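Local coordinates for protein thioredoxin (TrxA-1) (Sulfolobus solfataricus, PDB 3TCO) that probably reduces protein disulfides, as thioredoxins do, through a redox-active disulfide at the start of a helix, at residues N21-V26 / T79-N84; E31-C36 / L74-T79. All coordinates share one frame; numbering follows the deposited sequence.

Contact 1 (N21-V26 / T79-N84); sequences NKLVLV and TLIFVN. With EDO (1,2-ethanediol), chain E.
Strands 23-26 and 79-83 run antiparallel, their axes 4.6 Å apart at 167°, with Leu23 opposite Val83 and Leu25 opposite Ile81 as non-hydrogen-bonded pairs and Val24 opposite Phe82 and Val26 opposite Leu80 as hydrogen-bonded ones. Val24 and Phe82 exchange two bonds: Val24 N reaches Phe82 O at 2.9 Å, almost straight at the hydrogen, and Phe82 N approaches Val24 O almost head-on. Val26 and Leu80 repeat the exchange with more bent bonds, their donors tilted from the carbonyl planes. Past the Leu23-Val83 pair, at the other end of the ladder, Asn84 N meets a lone pair of Lys22 O at 2.8 Å, and the same oxygen receives the CA-H of Val83.

Leu23, with CG anti to the backbone N (chi1 169°), runs beside Ile81 in the same direction; its CD1 is 3.8 Å from Ile81 CG2 and equally close to Val83 CG2. In the central mixed sheet of the thioredoxin fold, 23-29 is where the parallel strands give way to the antiparallel 78-83, and helix 97-107 packs over the Leu23, Leu25 and Ile81 face. The other face meets helix 14-20. There the ring of Phe82 has Val24 O at its edge, in plane, while Val26 CG2 comes obliquely to Phe82 CE1 at 3.9 Å; Tyr71 adds an edge-to-face ring contact. At the exposed end a 1,2-ethanediol, probably from the crystallisation liquor, accepts from Asn84 ND2 on its O2 at 2.8 Å, with Gln86 a further partner; its O1 lies so close to Val83 O that a bond there is doubtful.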
loop_
_atom_site.group_PDB
_atom_site.type_symbol
_atom_site.label_atom_id
_atom_site.label_comp_id
_atom_site.label_asym_id
_atom_site.label_seq_id
_atom_site.Cartn_x
_atom_site.Cartn_y
_atom_site.Cartn_z
ATOM N N ASN A 21 4.817 10.617 -7.550
ATOM C CA ASN A 21 3.944 9.715 -8.298
ATOM C C ASN A 21 2.517 10.135 -7.954
ATOM O O ASN A 21 2.208 10.372 -6.784
ATOM C CB ASN A 21 4.190 8.261 -7.886
ATOM C CG ASN A 21 5.502 7.718 -8.418
ATOM O OD1 ASN A 21 5.634 7.473 -9.613
ATOM N ND2 ASN A 21 6.484 7.543 -7.532
ATOM N N LYS A 22 1.648 10.247 -8.959
ATOM C CA LYS A 22 0.275 10.666 -8.695
ATOM C C LYS A 22 -0.473 9.783 -7.700
ATOM O O LYS A 22 -1.070 10.286 -6.754
ATOM C CB LYS A 22 -0.537 10.750 -9.994
ATOM C CG LYS A 22 -2.015 11.020 -9.729
ATOM C CD LYS A 22 -2.833 11.144 -11.013
ATOM C CE LYS A 22 -4.299 11.375 -10.671
ATOM N NZ LYS A 22 -5.119 11.736 -11.857
ATOM N N LEU A 23 -0.460 8.471 -7.928
ATOM C CA LEU A 23 -1.147 7.549 -7.040
ATOM C C LEU A 23 -0.189 6.517 -6.480
ATOM O O LEU A 23 0.475 5.782 -7.229
ATOM C CB LEU A 23 -2.298 6.833 -7.771
ATOM C CG LEU A 23 -2.924 5.641 -7.021
ATOM C CD1 LEU A 23 -3.619 6.131 -5.739
ATOM C CD2 LEU A 23 -3.946 4.928 -7.910
ATOM N N VAL A 24 -0.134 6.451 -5.155
ATOM C CA VAL A 24 0.740 5.500 -4.485
ATOM C C VAL A 24 -0.022 4.813 -3.361
ATOM O O VAL A 24 -0.619 5.477 -2.507
ATOM C CB VAL A 24 1.980 6.189 -3.868
ATOM C CG1 VAL A 24 2.875 5.138 -3.200
ATOM C CG2 VAL A 24 2.784 6.932 -4.953
ATOM N N LEU A 25 -0.023 3.484 -3.386
ATOM C CA LEU A 25 -0.683 2.695 -2.350
ATOM C C LEU A 25 0.410 2.076 -1.503
ATOM O O LEU A 25 1.507 1.807 -1.993
ATOM C CB LEU A 25 -1.561 1.589 -2.956
ATOM C CG LEU A 25 -2.781 2.064 -3.754
ATOM C CD1 LEU A 25 -2.384 2.305 -5.213
ATOM C CD2 LEU A 25 -3.873 1.004 -3.684
ATOM N N VAL A 26 0.114 1.847 -0.232
ATOM C CA VAL A 26 1.107 1.272 0.662
ATOM C C VAL A 26 0.490 0.171 1.507
ATOM O O VAL A 26 -0.299 0.448 2.407
ATOM C CB VAL A 26 1.706 2.346 1.621
ATOM C CG1 VAL A 26 2.847 1.728 2.438
ATOM C CG2 VAL A 26 2.206 3.549 0.831
ATOM N N THR A 79 -3.940 -0.462 4.195
ATOM C CA THR A 79 -3.485 0.029 2.907
ATOM C C THR A 79 -3.685 1.537 2.854
ATOM O O THR A 79 -4.818 2.024 2.764
ATOM C CB THR A 79 -4.275 -0.631 1.754
ATOM O OG1 THR A 79 -4.149 -2.059 1.837
ATOM C CG2 THR A 79 -3.725 -0.188 0.426
ATOM N N LEU A 80 -2.581 2.273 2.937
ATOM C CA LEU A 80 -2.618 3.728 2.871
ATOM C C LEU A 80 -2.750 4.091 1.402
ATOM O O LEU A 80 -2.181 3.404 0.543
ATOM C CB LEU A 80 -1.306 4.317 3.390
ATOM C CG LEU A 80 -0.872 3.872 4.794
ATOM C CD1 LEU A 80 0.525 4.443 5.102
ATOM C CD2 LEU A 80 -1.910 4.342 5.806
ATOM N N ILE A 81 -3.498 5.149 1.112
ATOM C CA ILE A 81 -3.637 5.597 -0.266
ATOM C C ILE A 81 -3.261 7.075 -0.372
ATOM O O ILE A 81 -3.837 7.936 0.305
ATOM C CB ILE A 81 -5.063 5.374 -0.800
ATOM C CG1 ILE A 81 -5.404 3.874 -0.689
ATOM C CG2 ILE A 81 -5.148 5.862 -2.266
ATOM C CD1 ILE A 81 -6.756 3.505 -1.177
ATOM N N PHE A 82 -2.278 7.351 -1.220
ATOM C CA PHE A 82 -1.792 8.716 -1.421
ATOM C C PHE A 82 -2.058 9.180 -2.838
ATOM O O PHE A 82 -1.791 8.447 -3.786
ATOM C CB PHE A 82 -0.282 8.796 -1.188
ATOM C CG PHE A 82 0.138 8.517 0.230
ATOM C CD1 PHE A 82 0.373 7.210 0.663
ATOM C CD2 PHE A 82 0.301 9.564 1.132
ATOM C CE1 PHE A 82 0.772 6.951 1.989
ATOM C CE2 PHE A 82 0.696 9.312 2.464
ATOM C CZ PHE A 82 0.929 8.006 2.881
ATOM N N VAL A 83 -2.562 10.404 -2.976
ATOM C CA VAL A 83 -2.826 10.982 -4.288
ATOM C C VAL A 83 -2.236 12.389 -4.274
ATOM O O VAL A 83 -2.532 13.188 -3.389
ATOM C CB VAL A 83 -4.348 11.027 -4.599
ATOM C CG1 VAL A 83 -4.604 11.768 -5.929
ATOM C CG2 VAL A 83 -4.898 9.605 -4.689
ATOM N N ASN A 84 -1.397 12.680 -5.259
ATOM C CA ASN A 84 -0.734 13.977 -5.345
ATOM C C ASN A 84 0.027 14.293 -4.062
ATOM O O ASN A 84 -0.002 15.421 -3.563
ATOM C CB ASN A 84 -1.735 15.095 -5.666
ATOM C CG ASN A 84 -2.358 14.930 -7.037
ATOM O OD1 ASN A 84 -1.664 14.590 -7.998
ATOM N ND2 ASN A 84 -3.664 15.168 -7.141
HETATM C C1 EDO E . -5.117 15.381 -2.683
HETATM O O1 EDO E . -3.706 15.376 -2.912
HETATM C C2 EDO E . -5.833 14.885 -3.940
HETATM O O2 EDO E . -5.499 15.741 -5.037
#

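Contact 2 (E31-C36 / L74-T79); sequences EWCAPC and LNIPTT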
loop_
_atom_site.group_PDB
_atom_site.type_symbol
_atom_site.label_atom_id
_atom_site.label_comp_id
_atom_site.label_asym_id
_atom_site.label_seq_id
_atom_site.Cartn_x
_atom_site.Cartn_y
_atom_site.Cartn_z
ATOM N N GLU A 31 5.111 -10.574 8.207
ATOM C CA GLU A 31 5.017 -12.002 7.900
ATOM C C GLU A 31 4.196 -12.846 8.891
ATOM O O GLU A 31 3.629 -13.875 8.517
ATOM C CB GLU A 31 6.423 -12.603 7.774
ATOM C CG GLU A 31 6.482 -13.780 6.813
ATOM C CD GLU A 31 7.808 -14.514 6.854
ATOM O OE1 GLU A 31 8.858 -13.849 7.006
ATOM O OE2 GLU A 31 7.803 -15.758 6.721
ATOM N N TRP A 32 4.123 -12.407 10.143
ATOM C CA TRP A 32 3.395 -13.154 11.171
ATOM C C TRP A 32 1.891 -12.909 11.169
ATOM O O TRP A 32 1.154 -13.497 11.968
ATOM C CB TRP A 32 3.934 -12.785 12.553
ATOM C CG TRP A 32 4.103 -11.297 12.743
ATOM C CD1 TRP A 32 5.274 -10.597 12.707
ATOM C CD2 TRP A 32 3.078 -10.346 13.074
ATOM N NE1 TRP A 32 5.050 -9.278 13.010
ATOM C CE2 TRP A 32 3.712 -9.092 13.240
ATOM C CE3 TRP A 32 1.690 -10.433 13.253
ATOM C CZ2 TRP A 32 3.005 -7.928 13.579
ATOM C CZ3 TRP A 32 0.985 -9.277 13.592
ATOM C CH2 TRP A 32 1.648 -8.039 13.752
ATOM N N CYS A 33 1.446 -12.034 10.277
ATOM C CA CYS A 33 0.050 -11.649 10.196
ATOM C C CYS A 33 -0.731 -12.489 9.185
ATOM O O CYS A 33 -0.496 -12.414 7.978
ATOM C CB CYS A 33 -0.003 -10.145 9.891
ATOM S SG CYS A 33 -1.523 -9.443 9.177
ATOM N N ALA A 34 -1.647 -13.306 9.706
ATOM C CA ALA A 34 -2.463 -14.200 8.885
ATOM C C ALA A 34 -3.259 -13.468 7.799
ATOM O O ALA A 34 -3.164 -13.828 6.627
ATOM C CB ALA A 34 -3.416 -15.005 9.775
ATOM N N PRO A 35 -4.060 -12.448 8.176
ATOM C CA PRO A 35 -4.859 -11.679 7.213
ATOM C C PRO A 35 -3.968 -11.045 6.134
ATOM O O PRO A 35 -4.370 -10.918 4.973
ATOM C CB PRO A 35 -5.528 -10.608 8.077
ATOM C CG PRO A 35 -5.554 -11.201 9.447
ATOM C CD PRO A 35 -4.247 -11.930 9.544
ATOM N N CYS A 36 -2.764 -10.635 6.521
ATOM C CA CYS A 36 -1.837 -10.026 5.566
ATOM C C CYS A 36 -1.439 -11.033 4.510
ATOM O O CYS A 36 -1.371 -10.720 3.323
ATOM C CB CYS A 36 -0.560 -9.545 6.263
ATOM S SG CYS A 36 -0.761 -8.332 7.602
ATOM N N LEU A 74 -2.299 0.940 13.504
ATOM C CA LEU A 74 -2.418 0.119 14.710
ATOM C C LEU A 74 -2.793 -1.329 14.416
ATOM O O LEU A 74 -2.508 -2.230 15.213
ATOM C CB LEU A 74 -3.454 0.727 15.655
ATOM C CG LEU A 74 -3.137 2.139 16.157
ATOM C CD1 LEU A 74 -4.248 2.611 17.089
ATOM C CD2 LEU A 74 -1.792 2.142 16.885
ATOM N N ASN A 75 -3.439 -1.544 13.276
ATOM C CA ASN A 75 -3.852 -2.883 12.866
ATOM C C ASN A 75 -3.367 -3.151 11.444
ATOM O O ASN A 75 -3.257 -2.236 10.630
ATOM C CB ASN A 75 -5.377 -3.004 12.899
ATOM C CG ASN A 75 -5.939 -3.008 14.309
ATOM O OD1 ASN A 75 -5.999 -4.050 14.964
ATOM N ND2 ASN A 75 -6.341 -1.838 14.784
ATOM N N ILE A 76 -3.055 -4.403 11.148
ATOM C CA ILE A 76 -2.632 -4.750 9.802
ATOM C C ILE A 76 -3.430 -5.973 9.367
ATOM O O ILE A 76 -3.862 -6.774 10.197
ATOM C CB ILE A 76 -1.102 -5.042 9.702
ATOM C CG1 ILE A 76 -0.683 -6.112 10.718
ATOM C CG2 ILE A 76 -0.301 -3.745 9.913
ATOM C CD1 ILE A 76 0.731 -6.610 10.508
ATOM N N PRO A 77 -3.614 -6.140 8.051
ATOM C CA PRO A 77 -3.059 -5.178 7.094
ATOM C C PRO A 77 -3.795 -3.851 7.031
ATOM O O PRO A 77 -4.956 -3.751 7.423
ATOM C CB PRO A 77 -3.126 -5.928 5.772
ATOM C CG PRO A 77 -4.329 -6.825 5.936
ATOM C CD PRO A 77 -4.206 -7.307 7.368
ATOM N N THR A 78 -3.086 -2.825 6.572
ATOM C CA THR A 78 -3.652 -1.497 6.367
ATOM C C THR A 78 -3.086 -1.024 5.039
ATOM O O THR A 78 -1.891 -1.170 4.782
ATOM C CB THR A 78 -3.225 -0.476 7.437
ATOM O OG1 THR A 78 -3.915 -0.749 8.665
ATOM C CG2 THR A 78 -3.563 0.935 6.968
ATOM N N THR A 79 -3.940 -0.462 4.195
ATOM C CA THR A 79 -3.485 0.029 2.907
ATOM C C THR A 79 -3.685 1.537 2.854
ATOM O O THR A 79 -4.818 2.024 2.764
ATOM C CB THR A 79 -4.275 -0.631 1.754
ATOM O OG1 THR A 79 -4.149 -2.059 1.837
ATOM C CG2 THR A 79 -3.725 -0.188 0.426
#
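Segment 31-36 turns into a helix at Ala34, with Cys33 as N-cap, and its backbone comes nearest to 74-79 where Cys36 CA lies 5.2 Å from Pro77 CA, just ahead of strand 78-83. The disulfide faces the bend made by the cis peptide between Ile76 and Pro77. Pro77 CD touches Cys36 SG and Pro35 CB, each at 3.6 Å, from two directions about a right angle apart. A helix-starting CxxC pair facing a cis-proline is the hallmark of the thioredoxin active site; here Cys33 and Cys36 are joined, SG to SG at 2.1 Å, in the oxidised form.

Ile76 works beside the proline. Its CG1 stands between the backbone N and the carbonyl carbon (chi1 54°), a setting that carries Ile76 CD1 to Cys33 CB at 3.7 Å and to Cys36 SG. The Trp32 side chain crosses that of Ile76 at about a right angle and brings Trp32 CH2 to 3.7 Å from Ile76 CD1, while Trp32 NE1 is hydrogen-bonded to Asp62 OD2. Shortening Ile76 to an alanine takes away CG1, CG2 and CD1, and would probably open a gap between the disulfide and the indole of Trp32. Further along, Thr78 OG1 donates to Asn75 O at 2.6 Å, tying the approach to the proline to the start of the strand.

Strand 78-83 joins the two contacts, which share Thr79 and have centres about 18 Å apart, on opposite sides of the middle of the chain. Contact 1 pairs that strand with strand 23-29 deep in the sheet; contact 2 takes up the residues leading into it, where they meet the disulfide. Strand 23-29 in turn runs on to the cysteines and helix 34-49. Because the two strands are antiparallel neighbours, the cysteines that follow the first and the cis-proline that precedes the second come out at one end of the sheet. Thr79 adds a cross-tie, its OG1 hydrogen-bonded to Tyr39 OH on helix 34-49. The 1,2-ethanediol lies at the strand's far end from the disulfide.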